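Local coordinates for protein putative citrate lyase, alfa subunit (PDB 2HJ0) that is of unknown function but probably belongs to the citrate lyase alpha-subunit (CitF) family of alpha/beta proteins, with two large, mainly parallel beta sheets, at residues A[100-105]-A[124-129]; A[107-112]-A[128-133]; A[70-75]-A[327-332]; A[120-125]-A[142-147]. One frame throughout, in Å; residues are numbered along the deposited sequence.

Interaction 1 of 4, residues A[100-105]-A[124-129]; sequences SSIANV and SGLRDK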
loop_
_atom_site.group_PDB
_atom_site.type_symbol
_atom_site.label_atom_id
_atom_site.label_comp_id
_atom_site.label_asym_id
_atom_site.label_seq_id
_atom_site.Cartn_x
_atom_site.Cartn_y
_atom_site.Cartn_z
ATOM N N SER A 100 -7.326 8.020 -15.987
ATOM C CA SER A 100 -8.456 7.602 -15.165
ATOM C C SER A 100 -9.738 8.263 -15.691
ATOM O O SER A 100 -10.818 7.693 -15.563
ATOM C CB SER A 100 -8.217 7.955 -13.701
ATOM O OG SER A 100 -7.947 9.328 -13.531
ATOM N N SER A 101 -9.623 9.458 -16.274
ATOM C CA SER A 101 -10.772 10.131 -16.881
ATOM C C SER A 101 -10.308 11.369 -17.628
ATOM O O SER A 101 -9.220 11.865 -17.372
ATOM C CB SER A 101 -11.837 10.489 -15.843
ATOM O OG SER A 101 -13.105 10.711 -16.466
ATOM N N ILE A 102 -11.123 11.863 -18.554
ATOM C CA ILE A 102 -10.745 13.020 -19.372
ATOM C C ILE A 102 -11.674 14.220 -19.192
ATOM O O ILE A 102 -12.893 14.090 -19.285
ATOM C CB ILE A 102 -10.697 12.596 -20.886
ATOM C CG1 ILE A 102 -9.529 11.627 -21.115
ATOM C CG2 ILE A 102 -10.517 13.796 -21.782
ATOM C CD1 ILE A 102 -9.553 10.943 -22.447
ATOM N N ALA A 103 -11.102 15.393 -18.942
ATOM C CA ALA A 103 -11.914 16.603 -18.759
ATOM C C ALA A 103 -11.873 17.505 -20.006
ATOM O O ALA A 103 -11.199 17.178 -20.977
ATOM C CB ALA A 103 -11.422 17.379 -17.526
ATOM N N ASN A 104 -12.598 18.628 -19.976
ATOM C CA ASN A 104 -12.637 19.558 -21.108
ATOM C C ASN A 104 -11.324 20.313 -21.320
ATOM O O ASN A 104 -10.966 20.668 -22.446
ATOM C CB ASN A 104 -13.755 20.595 -20.960
ATOM C CG ASN A 104 -15.149 19.990 -21.054
ATOM O OD1 ASN A 104 -15.495 19.281 -22.008
ATOM N ND2 ASN A 104 -15.967 20.287 -20.057
ATOM N N VAL A 105 -10.595 20.567 -20.245
ATOM C CA VAL A 105 -9.346 21.298 -20.362
ATOM C C VAL A 105 -8.360 20.459 -21.154
ATOM O O VAL A 105 -7.315 20.951 -21.580
ATOM C CB VAL A 105 -8.764 21.605 -18.967
ATOM C CG1 VAL A 105 -8.350 20.305 -18.273
ATOM C CG2 VAL A 105 -7.587 22.552 -19.093
ATOM N N SER A 124 -12.854 6.773 -17.961
ATOM C CA SER A 124 -14.213 6.834 -17.458
ATOM C C SER A 124 -15.057 7.687 -18.388
ATOM O O SER A 124 -16.145 7.286 -18.809
ATOM C CB SER A 124 -14.215 7.416 -16.037
ATOM O OG SER A 124 -15.532 7.695 -15.588
ATOM N N GLY A 125 -14.545 8.864 -18.727
ATOM C CA GLY A 125 -15.296 9.742 -19.602
ATOM C C GLY A 125 -14.440 10.588 -20.514
ATOM O O GLY A 125 -13.216 10.561 -20.450
ATOM N N LEU A 126 -15.084 11.355 -21.373
ATOM C CA LEU A 126 -14.336 12.192 -22.283
ATOM C C LEU A 126 -14.830 13.630 -22.177
ATOM O O LEU A 126 -14.134 14.561 -22.580
ATOM C CB LEU A 126 -14.495 11.655 -23.713
ATOM C CG LEU A 126 -14.148 10.175 -23.915
ATOM C CD1 LEU A 126 -14.594 9.737 -25.290
ATOM C CD2 LEU A 126 -12.658 9.952 -23.727
ATOM N N ARG A 127 -16.024 13.797 -21.611
ATOM C CA ARG A 127 -16.674 15.102 -21.438
ATOM C C ARG A 127 -17.006 15.747 -22.776
ATOM O O ARG A 127 -16.837 15.139 -23.828
ATOM C CB ARG A 127 -15.816 16.067 -20.601
ATOM C CG ARG A 127 -15.615 15.669 -19.134
ATOM C CD ARG A 127 -16.933 15.351 -18.409
ATOM N NE ARG A 127 -16.720 14.730 -17.092
ATOM C CZ ARG A 127 -17.678 14.150 -16.368
ATOM N NH1 ARG A 127 -17.393 13.614 -15.189
ATOM N NH2 ARG A 127 -18.925 14.098 -16.826
ATOM N N ASP A 128 -17.468 16.992 -22.709
ATOM C CA ASP A 128 -17.884 17.778 -23.871
ATOM C C ASP A 128 -16.966 17.807 -25.096
ATOM O O ASP A 128 -17.263 17.184 -26.117
ATOM C CB ASP A 128 -18.174 19.215 -23.421
ATOM C CG ASP A 128 -19.183 19.283 -22.269
ATOM O OD1 ASP A 128 -20.313 18.748 -22.415
ATOM O OD2 ASP A 128 -18.853 19.881 -21.219
ATOM N N LYS A 129 -15.864 18.545 -24.992
ATOM C CA LYS A 129 -14.911 18.704 -26.089
ATOM C C LYS A 129 -14.283 17.429 -26.655
ATOM O O LYS A 129 -14.494 17.099 -27.824
ATOM C CB LYS A 129 -13.809 19.681 -25.670
ATOM C CG LYS A 129 -14.354 20.961 -25.070
ATOM C CD LYS A 129 -13.372 22.112 -25.179
ATOM C CE LYS A 129 -14.007 23.394 -24.659
ATOM N NZ LYS A 129 -15.358 23.620 -25.271
HETATM O O HOH W 1 -14.281 13.802 -16.913
#
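The carboxamide of Asn104 lies almost coplanar with the carboxylate of Asp128, the two planes 8° apart, and reaches residues 128 and 129 of helix 127-135. Its OD1 accepts the backbone N of Lys129 at 3.1 Å, while its ND2 donates to Asp128 OD2, also at 3.1 Å, on the anti side of the carboxylate. Both bonds depend on the Asn104 torsion (chi1 -67°), which sets CG anti to the carbonyl carbon and brings the amide across to the helix. Nearer the middle of the contact, Ile102 and Leu126 run side by side in the same direction, Ile102 CD1 3.5 Å from Leu126 CD2. The backbones join where Ser124 N donates to Ser100 O (3.3 Å) and Ile102 N to Gly125 O (3.1 Å), each donor above the carbonyl plane. Arg127 CG lies 3.2 Å from Ile102 O; beyond it the chain bends at chi2 (-51°), and a water linking that oxygen to Arg127 NE also makes a weak bond to Ser101 OG. Citric acid lies beside the Arg127 side chain. Two loops that follow neighbouring strands are thus joined mainly by polar groups, and Asn104, using both ends of its amide, ties one of them to helix 127-135.

Interaction 2 of 4, residues A[107-112]-A[128-133]; sequences EPLIDH and DKVGAA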
loop_
_atom_site.group_PDB
_atom_site.type_symbol
_atom_site.label_atom_id
_atom_site.label_comp_id
_atom_site.label_asym_id
_atom_site.label_seq_id
_atom_site.Cartn_x
_atom_site.Cartn_y
_atom_site.Cartn_z
ATOM N N GLU A 107 -8.619 19.517 -24.043
ATOM C CA GLU A 107 -8.891 19.734 -25.466
ATOM C C GLU A 107 -7.688 19.479 -26.375
ATOM O O GLU A 107 -7.832 18.908 -27.459
ATOM C CB GLU A 107 -9.395 21.152 -25.694
ATOM C CG GLU A 107 -10.032 21.381 -27.053
ATOM C CD GLU A 107 -10.184 22.862 -27.368
ATOM O OE1 GLU A 107 -9.136 23.531 -27.559
ATOM O OE2 GLU A 107 -11.339 23.365 -27.412
ATOM N N PRO A 108 -6.486 19.906 -25.957
ATOM C CA PRO A 108 -5.284 19.696 -26.768
ATOM C C PRO A 108 -5.146 18.270 -27.295
ATOM O O PRO A 108 -4.492 18.032 -28.304
ATOM C CB PRO A 108 -4.169 20.064 -25.803
ATOM C CG PRO A 108 -4.781 21.180 -25.034
ATOM C CD PRO A 108 -6.147 20.632 -24.720
ATOM N N LEU A 109 -5.771 17.327 -26.599
ATOM C CA LEU A 109 -5.735 15.924 -26.985
ATOM C C LEU A 109 -6.221 15.748 -28.418
ATOM O O LEU A 109 -5.647 14.969 -29.177
ATOM C CB LEU A 109 -6.632 15.104 -26.068
ATOM C CG LEU A 109 -6.188 13.715 -25.640
ATOM C CD1 LEU A 109 -7.448 12.929 -25.244
ATOM C CD2 LEU A 109 -5.448 12.983 -26.742
ATOM N N ILE A 110 -7.275 16.469 -28.790
ATOM C CA ILE A 110 -7.829 16.335 -30.131
ATOM C C ILE A 110 -6.767 16.384 -31.232
ATOM O O ILE A 110 -6.685 15.471 -32.056
ATOM C CB ILE A 110 -8.920 17.389 -30.385
ATOM C CG1 ILE A 110 -10.006 17.271 -29.313
ATOM C CG2 ILE A 110 -9.544 17.168 -31.753
ATOM C CD1 ILE A 110 -11.068 18.321 -29.409
ATOM N N ASP A 111 -5.939 17.424 -31.241
ATOM C CA ASP A 111 -4.893 17.514 -32.254
ATOM C C ASP A 111 -3.919 16.346 -32.192
ATOM O O ASP A 111 -3.479 15.849 -33.230
ATOM C CB ASP A 111 -4.100 18.815 -32.132
ATOM C CG ASP A 111 -4.826 20.004 -32.732
ATOM O OD1 ASP A 111 -5.507 19.836 -33.766
ATOM O OD2 ASP A 111 -4.704 21.115 -32.182
ATOM N N HIS A 112 -3.566 15.904 -30.988
ATOM C CA HIS A 112 -2.630 14.783 -30.855
ATOM C C HIS A 112 -3.207 13.514 -31.476
ATOM O O HIS A 112 -2.470 12.609 -31.873
ATOM C CB HIS A 112 -2.303 14.515 -29.381
ATOM C CG HIS A 112 -1.607 15.647 -28.696
ATOM N ND1 HIS A 112 -0.385 16.130 -29.113
ATOM C CD2 HIS A 112 -1.962 16.392 -27.622
ATOM C CE1 HIS A 112 -0.020 17.126 -28.326
ATOM N NE2 HIS A 112 -0.959 17.306 -27.412
ATOM N N ASP A 128 -17.468 16.992 -22.709
ATOM C CA ASP A 128 -17.884 17.778 -23.871
ATOM C C ASP A 128 -16.966 17.807 -25.096
ATOM O O ASP A 128 -17.263 17.184 -26.117
ATOM C CB ASP A 128 -18.174 19.215 -23.421
ATOM C CG ASP A 128 -19.183 19.283 -22.269
ATOM O OD1 ASP A 128 -20.313 18.748 -22.415
ATOM O OD2 ASP A 128 -18.853 19.881 -21.219
ATOM N N LYS A 129 -15.864 18.545 -24.992
ATOM C CA LYS A 129 -14.911 18.704 -26.089
ATOM C C LYS A 129 -14.283 17.429 -26.655
ATOM O O LYS A 129 -14.494 17.099 -27.824
ATOM C CB LYS A 129 -13.809 19.681 -25.670
ATOM C CG LYS A 129 -14.354 20.961 -25.070
ATOM C CD LYS A 129 -13.372 22.112 -25.179
ATOM C CE LYS A 129 -14.007 23.394 -24.659
ATOM N NZ LYS A 129 -15.358 23.620 -25.271
ATOM N N VAL A 130 -13.505 16.713 -25.848
ATOM C CA VAL A 130 -12.878 15.489 -26.338
ATOM C C VAL A 130 -13.933 14.497 -26.825
ATOM O O VAL A 130 -13.774 13.880 -27.877
ATOM C CB VAL A 130 -12.016 14.804 -25.248
ATOM C CG1 VAL A 130 -11.427 13.502 -25.785
ATOM C CG2 VAL A 130 -10.905 15.738 -24.804
ATOM N N GLY A 131 -15.008 14.356 -26.057
ATOM C CA GLY A 131 -16.074 13.445 -26.428
ATOM C C GLY A 131 -16.720 13.808 -27.752
ATOM O O GLY A 131 -17.074 12.924 -28.534
ATOM N N ALA A 132 -16.881 15.106 -27.996
ATOM C CA ALA A 132 -17.471 15.609 -29.239
ATOM C C ALA A 132 -16.610 15.138 -30.394
ATOM O O ALA A 132 -17.103 14.527 -31.337
ATOM C CB ALA A 132 -17.521 17.127 -29.224
ATOM N N ALA A 133 -15.318 15.429 -30.312
ATOM C CA ALA A 133 -14.388 15.002 -31.346
ATOM C C ALA A 133 -14.523 13.489 -31.587
ATOM O O ALA A 133 -14.850 13.057 -32.696
ATOM C CB ALA A 133 -12.964 15.346 -30.946
#
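Ile110 packs against Ala133 where helices 109-114 and 127-135 come together, and this is the closely fitted part of the contact. Three carbons of the isoleucine rest against the alanine methyl: Ile110 CD1 is 3.8 Å from Ala133 CB, with CG1 and CG2 at similar range. With CG1 anti to the carbonyl carbon (chi1 -56°) and the chain extended beyond it, CD1 also reaches to 4.0 Å from Lys129 O. Deeper in, Leu109 CD1 touches Val130 CG1 at 4.1 Å, the two buried side chains crossing at a slant. The solvent side is looser. There the extended chain of Glu107 crosses the aliphatic part of Lys129, with Glu107 OE2 3.3 Å from Lys129 CD, but the lysine turns at its last torsion (chi4 -50°) and its NZ stays 4.6 Å from Glu107 OE2. The opposite charges are therefore near each other without forming a salt bridge, and any attraction is probably softened by the surrounding water. No hydrogen bond crosses between the segments, so side-chain packing carries the contact. Ile102 lies against both Leu109 and Val130, and Leu109 also rests on Val118, so the two helices meet beside strand 118-123, which lies between them in the chain.

Interaction 3 of 4, residues A[70-75]-A[327-332]; sequences HHHFRE and DVQDFD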
loop_
_atom_site.group_PDB
_atom_site.type_symbol
_atom_site.label_atom_id
_atom_site.label_comp_id
_atom_site.label_asym_id
_atom_site.label_seq_id
_atom_site.Cartn_x
_atom_site.Cartn_y
_atom_site.Cartn_z
ATOM N N HIS A 70 -4.009 10.679 -14.010
ATOM C CA HIS A 70 -5.206 10.649 -13.184
ATOM C C HIS A 70 -5.962 11.963 -13.368
ATOM O O HIS A 70 -5.415 12.919 -13.913
ATOM C CB HIS A 70 -4.863 10.431 -11.718
ATOM C CG HIS A 70 -4.208 11.602 -11.069
ATOM N ND1 HIS A 70 -2.868 11.619 -10.750
ATOM C CD2 HIS A 70 -4.697 12.818 -10.728
ATOM C CE1 HIS A 70 -2.556 12.799 -10.248
ATOM N NE2 HIS A 70 -3.647 13.546 -10.225
ATOM N N HIS A 71 -7.219 12.013 -12.935
ATOM C CA HIS A 71 -8.017 13.231 -13.086
ATOM C C HIS A 71 -8.441 13.909 -11.778
ATOM O O HIS A 71 -9.494 14.572 -11.721
ATOM C CB HIS A 71 -9.271 12.937 -13.921
ATOM C CG HIS A 71 -10.248 12.028 -13.249
ATOM N ND1 HIS A 71 -9.990 10.694 -13.022
ATOM C CD2 HIS A 71 -11.470 12.267 -12.716
ATOM C CE1 HIS A 71 -11.006 10.151 -12.376
ATOM N NE2 HIS A 71 -11.918 11.085 -12.175
ATOM N N HIS A 72 -7.631 13.780 -10.733
ATOM C CA HIS A 72 -8.010 14.393 -9.461
ATOM C C HIS A 72 -8.028 15.915 -9.486
ATOM O O HIS A 72 -8.666 16.542 -8.646
ATOM C CB HIS A 72 -7.112 13.886 -8.332
ATOM C CG HIS A 72 -7.511 12.547 -7.806
ATOM N ND1 HIS A 72 -6.713 11.431 -7.925
ATOM C CD2 HIS A 72 -8.618 12.148 -7.138
ATOM C CE1 HIS A 72 -7.308 10.400 -7.351
ATOM N NE2 HIS A 72 -8.466 10.809 -6.862
ATOM N N PHE A 73 -7.344 16.506 -10.455
ATOM C CA PHE A 73 -7.316 17.967 -10.578
ATOM C C PHE A 73 -8.454 18.456 -11.483
ATOM O O PHE A 73 -8.659 19.665 -11.671
ATOM C CB PHE A 73 -5.979 18.439 -11.148
ATOM C CG PHE A 73 -4.850 18.306 -10.188
ATOM C CD1 PHE A 73 -3.743 17.531 -10.496
ATOM C CD2 PHE A 73 -4.902 18.951 -8.958
ATOM C CE1 PHE A 73 -2.703 17.400 -9.596
ATOM C CE2 PHE A 73 -3.868 18.832 -8.043
ATOM C CZ PHE A 73 -2.766 18.056 -8.358
ATOM N N ARG A 74 -9.180 17.496 -12.043
ATOM C CA ARG A 74 -10.292 17.778 -12.923
ATOM C C ARG A 74 -9.994 18.836 -13.968
ATOM O O ARG A 74 -8.966 18.763 -14.630
ATOM C CB ARG A 74 -11.498 18.162 -12.091
ATOM C CG ARG A 74 -11.891 17.036 -11.188
ATOM C CD ARG A 74 -13.326 17.144 -10.794
ATOM N NE ARG A 74 -13.442 17.771 -9.493
ATOM C CZ ARG A 74 -14.593 18.120 -8.945
ATOM N NH1 ARG A 74 -14.602 18.692 -7.740
ATOM N NH2 ARG A 74 -15.720 17.896 -9.614
ATOM N N GLU A 75 -10.884 19.818 -14.118
ATOM C CA GLU A 75 -10.709 20.872 -15.123
ATOM C C GLU A 75 -9.511 21.764 -14.878
ATOM O O GLU A 75 -9.196 22.627 -15.696
ATOM C CB GLU A 75 -11.957 21.743 -15.219
ATOM C CG GLU A 75 -13.213 21.013 -15.688
ATOM C CD GLU A 75 -13.108 20.459 -17.117
ATOM O OE1 GLU A 75 -12.280 20.962 -17.912
ATOM O OE2 GLU A 75 -13.879 19.528 -17.432
ATOM N N ASP A 327 -12.687 7.847 1.268
ATOM C CA ASP A 327 -12.566 8.791 0.155
ATOM C C ASP A 327 -11.687 8.339 -1.011
ATOM O O ASP A 327 -10.493 8.096 -0.839
ATOM C CB ASP A 327 -12.009 10.111 0.719
ATOM C CG ASP A 327 -12.090 11.264 -0.257
ATOM O OD1 ASP A 327 -12.014 11.039 -1.479
ATOM O OD2 ASP A 327 -12.217 12.413 0.219
ATOM N N VAL A 328 -12.273 8.254 -2.202
ATOM C CA VAL A 328 -11.499 7.862 -3.371
ATOM C C VAL A 328 -11.259 9.095 -4.240
ATOM O O VAL A 328 -10.378 9.119 -5.100
ATOM C CB VAL A 328 -12.217 6.793 -4.200
ATOM C CG1 VAL A 328 -13.390 7.404 -4.962
ATOM C CG2 VAL A 328 -11.228 6.148 -5.143
ATOM N N GLN A 329 -12.056 10.123 -4.004
ATOM C CA GLN A 329 -11.918 11.362 -4.743
ATOM C C GLN A 329 -12.698 12.497 -4.083
ATOM O O GLN A 329 -13.834 12.317 -3.649
ATOM C CB GLN A 329 -12.390 11.172 -6.177
ATOM C CG GLN A 329 -12.724 12.464 -6.836
ATOM C CD GLN A 329 -13.064 12.292 -8.281
ATOM O OE1 GLN A 329 -13.768 11.345 -8.663
ATOM N NE2 GLN A 329 -12.575 13.212 -9.110
ATOM N N ASP A 330 -12.079 13.669 -4.008
ATOM C CA ASP A 330 -12.728 14.822 -3.409
ATOM C C ASP A 330 -13.321 15.697 -4.484
ATOM O O ASP A 330 -12.759 15.814 -5.566
ATOM C CB ASP A 330 -11.724 15.624 -2.603
ATOM C CG ASP A 330 -11.255 14.890 -1.397
ATOM O OD1 ASP A 330 -10.028 14.683 -1.267
ATOM O OD2 ASP A 330 -12.119 14.515 -0.575
ATOM N N PHE A 331 -14.451 16.323 -4.178
ATOM C CA PHE A 331 -15.122 17.186 -5.137
ATOM C C PHE A 331 -15.148 18.683 -4.772
ATOM O O PHE A 331 -15.890 19.461 -5.377
ATOM C CB PHE A 331 -16.537 16.664 -5.383
ATOM C CG PHE A 331 -16.606 15.552 -6.400
ATOM C CD1 PHE A 331 -17.026 15.803 -7.700
ATOM C CD2 PHE A 331 -16.242 14.253 -6.061
ATOM C CE1 PHE A 331 -17.079 14.774 -8.644
ATOM C CE2 PHE A 331 -16.295 13.225 -6.999
ATOM C CZ PHE A 331 -16.713 13.485 -8.289
ATOM N N ASP A 332 -14.352 19.077 -3.781
ATOM C CA ASP A 332 -14.244 20.479 -3.378
ATOM C C ASP A 332 -13.123 20.646 -2.356
ATOM O O ASP A 332 -12.797 19.714 -1.622
ATOM C CB ASP A 332 -15.572 21.017 -2.828
ATOM C CG ASP A 332 -16.063 20.256 -1.628
ATOM O OD1 ASP A 332 -17.211 20.502 -1.211
ATOM O OD2 ASP A 332 -15.310 19.411 -1.097
#
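His72 and Val328 share the one hydrogen bond assigned across this contact: NE2 of the imidazole donates to the backbone O of Val328 at 3.1 Å, nearly straight at 172°. The oxygen lies at the ring edge, and the donor lies in the carbonyl plane. The first torsion of His72, with CG anti to the carbonyl carbon (chi1 -81°), places the NE2 edge there; the Tyr192 ring meets the imidazole at a shallow angle and probably helps hold it. Gln329 makes van der Waals contacts with both histidines, its extended chain running past the edge of His72 toward His71. Gln329 CB is 4.0 Å from His72 NE2, and Gln329 NE2 comes within 3.8 Å of His71 NE2, the amide standing nearly upright to both rings. The polar ends have other partners: Gln329 OE1 bonds to Tyr192, and His71 ND1 to Ser100, while the His71 side chain borders a bound citric acid. The cationic group is Arg74, bent at chi3. Phe331 CD1 lies over one face of its guanidinium, 3.6 Å from Arg74 CZ, with the two planes 69° apart, and Phe331 O sits in plane at the edge, 2.8 Å from Arg74 NH1. The contact brings the loop between strand 66-69 and helix 79-89 against short strand 329-330, which pairs with strand 308-309 and runs into helix 333-341, while Tyr192 of helix 191-199 fills in beside the histidines.

Interaction 4 of 4, residues A[120-125]-A[142-147]; sequences NITSSG and PVIIRS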
loop_
_atom_site.group_PDB
_atom_site.type_symbol
_atom_site.label_atom_id
_atom_site.label_comp_id
_atom_site.label_asym_id
_atom_site.label_seq_id
_atom_site.Cartn_x
_atom_site.Cartn_y
_atom_site.Cartn_z
ATOM N N ASN A 120 -4.929 5.219 -29.182
ATOM C CA ASN A 120 -5.864 4.453 -28.357
ATOM C C ASN A 120 -6.100 5.181 -27.041
ATOM O O ASN A 120 -5.172 5.711 -26.429
ATOM C CB ASN A 120 -5.327 3.048 -28.066
ATOM C CG ASN A 120 -5.365 2.152 -29.279
ATOM O OD1 ASN A 120 -4.681 2.400 -30.262
ATOM N ND2 ASN A 120 -6.172 1.106 -29.222
ATOM N N ILE A 121 -7.351 5.183 -26.605
ATOM C CA ILE A 121 -7.740 5.866 -25.378
ATOM C C ILE A 121 -8.646 4.991 -24.520
ATOM O O ILE A 121 -9.505 4.287 -25.042
ATOM C CB ILE A 121 -8.530 7.158 -25.706
ATOM C CG1 ILE A 121 -7.726 8.051 -26.663
ATOM C CG2 ILE A 121 -8.880 7.894 -24.419
ATOM C CD1 ILE A 121 -8.494 9.298 -27.143
ATOM N N THR A 122 -8.446 5.026 -23.207
ATOM C CA THR A 122 -9.315 4.294 -22.286
ATOM C C THR A 122 -9.514 5.145 -21.032
ATOM O O THR A 122 -8.555 5.735 -20.517
ATOM C CB THR A 122 -8.746 2.903 -21.895
ATOM O OG1 THR A 122 -9.676 2.250 -21.023
ATOM C CG2 THR A 122 -7.386 3.022 -21.201
ATOM N N SER A 123 -10.759 5.259 -20.576
ATOM C CA SER A 123 -11.056 6.021 -19.364
ATOM C C SER A 123 -12.520 5.977 -18.970
ATOM O O SER A 123 -13.321 5.233 -19.548
ATOM C CB SER A 123 -10.607 7.481 -19.496
ATOM O OG SER A 123 -11.478 8.234 -20.303
ATOM N N SER A 124 -12.854 6.773 -17.961
ATOM C CA SER A 124 -14.213 6.834 -17.458
ATOM C C SER A 124 -15.057 7.687 -18.388
ATOM O O SER A 124 -16.145 7.286 -18.809
ATOM C CB SER A 124 -14.215 7.416 -16.037
ATOM O OG SER A 124 -15.532 7.695 -15.588
ATOM N N GLY A 125 -14.545 8.864 -18.727
ATOM C CA GLY A 125 -15.296 9.742 -19.602
ATOM C C GLY A 125 -14.440 10.588 -20.514
ATOM O O GLY A 125 -13.216 10.561 -20.450
ATOM N N PRO A 142 -11.502 2.476 -31.583
ATOM C CA PRO A 142 -12.579 2.858 -30.659
ATOM C C PRO A 142 -12.043 3.176 -29.264
ATOM O O PRO A 142 -11.130 2.505 -28.772
ATOM C CB PRO A 142 -13.486 1.616 -30.626
ATOM C CG PRO A 142 -13.126 0.851 -31.861
ATOM C CD PRO A 142 -11.629 1.064 -31.975
ATOM N N VAL A 143 -12.605 4.196 -28.631
ATOM C CA VAL A 143 -12.193 4.546 -27.279
ATOM C C VAL A 143 -12.755 3.453 -26.379
ATOM O O VAL A 143 -13.917 3.080 -26.526
ATOM C CB VAL A 143 -12.792 5.898 -26.843
ATOM C CG1 VAL A 143 -12.463 6.160 -25.380
ATOM C CG2 VAL A 143 -12.260 7.016 -27.722
ATOM N N ILE A 144 -11.946 2.915 -25.474
ATOM C CA ILE A 144 -12.435 1.872 -24.565
ATOM C C ILE A 144 -12.891 2.504 -23.250
ATOM O O ILE A 144 -12.081 3.018 -22.481
ATOM C CB ILE A 144 -11.343 0.833 -24.222
ATOM C CG1 ILE A 144 -10.869 0.117 -25.491
ATOM C CG2 ILE A 144 -11.893 -0.186 -23.220
ATOM C CD1 ILE A 144 -11.954 -0.648 -26.202
ATOM N N ILE A 145 -14.180 2.477 -22.975
ATOM C CA ILE A 145 -14.625 3.066 -21.731
ATOM C C ILE A 145 -14.807 2.003 -20.677
ATOM O O ILE A 145 -15.414 0.963 -20.924
ATOM C CB ILE A 145 -15.928 3.832 -21.914
ATOM C CG1 ILE A 145 -15.625 5.173 -22.571
ATOM C CG2 ILE A 145 -16.606 4.043 -20.577
ATOM C CD1 ILE A 145 -16.819 5.816 -23.108
ATOM N N ARG A 146 -14.257 2.268 -19.501
ATOM C CA ARG A 146 -14.358 1.346 -18.381
ATOM C C ARG A 146 -14.794 2.127 -17.139
ATOM O O ARG A 146 -14.498 3.309 -17.022
ATOM C CB ARG A 146 -12.999 0.712 -18.100
ATOM C CG ARG A 146 -12.350 -0.021 -19.252
ATOM C CD ARG A 146 -11.172 -0.836 -18.706
ATOM N NE ARG A 146 -10.770 -1.902 -19.606
ATOM C CZ ARG A 146 -9.926 -1.749 -20.618
ATOM N NH1 ARG A 146 -9.643 -2.780 -21.391
ATOM N NH2 ARG A 146 -9.342 -0.581 -20.847
ATOM N N SER A 147 -15.485 1.463 -16.214
ATOM C CA SER A 147 -15.914 2.088 -14.971
ATOM C C SER A 147 -14.667 2.224 -14.094
ATOM O O SER A 147 -13.625 1.632 -14.403
ATOM C CB SER A 147 -16.951 1.209 -14.261
ATOM O OG SER A 147 -16.382 -0.012 -13.802
#
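The carbonyl oxygen of Ile144 is gripped by two donors from strand 118-123: Thr122 OG1 at 2.9 Å, tilted 34° from the carbonyl plane, and the backbone N of Ser123 at 3.2 Å, closer to that plane. The Thr122 hydroxyl reaches the neighbouring strand because chi1 (-178°) swings OG1 opposite the main-chain N. The same OG1 receives a weak bond from Arg146 NH2, which approaches at the guanidinium edge, making the threonine a relay between a main-chain oxygen and a cationic side chain. Ile144 CG2 lies over one face of that guanidinium, 3.5 Å above its plane and offset toward the rim, and Arg146 NE forms a salt bridge with Glu498, which probably helps fix the group. The backbone pairing is parallel: Ile144 bonds to Ser123 through its O and to Ile121 through its N, which donates to Ile121 O at 2.8 Å, and the next bond runs from Arg146 N to Ser123 O at 3.1 Å. Between these bonds CA-H...O contacts fill in, Thr122 CA lying 3.1 Å from Ile144 O. On the side of the sheet opposite Thr122, Ile121 and Val143 cross at a slant, with Ile121 CB 4.1 Å from Val143 CG1. The two strands and helix 127-135 make a beta-alpha-beta unit. Strand 95-99 lies beyond strand 118-123 in the large sheet, strand 493-498 continues it beyond 143-145, and Ser147 provides the N-cap of helix 148-157.

Interactions 1, 2 and 4 centre on the beta-alpha-beta unit 118-145 and its neighbours: 4 pairs strands 118-123 and 143-145, 1 joins the loop leaving strand 95-99 to helix 127-135, and 2 packs that helix against 109-114. Chemistry follows the elements joined: backbone bonds between strands in 4, main-chain and amide bonds with a water in 1, apolar helix packing in 2 with an opposite-charge pair short of a salt bridge at its solvent rim. Interactions 1 and 3 are buried, 2 and 4 partly so. Ile102 touches residues of both 2 and 4. Interaction 3 brings together segments more than 250 residues apart; its His71 and Glu75 bond into 100-105, and its nearest atoms stay about 6 Å from 2 and 4.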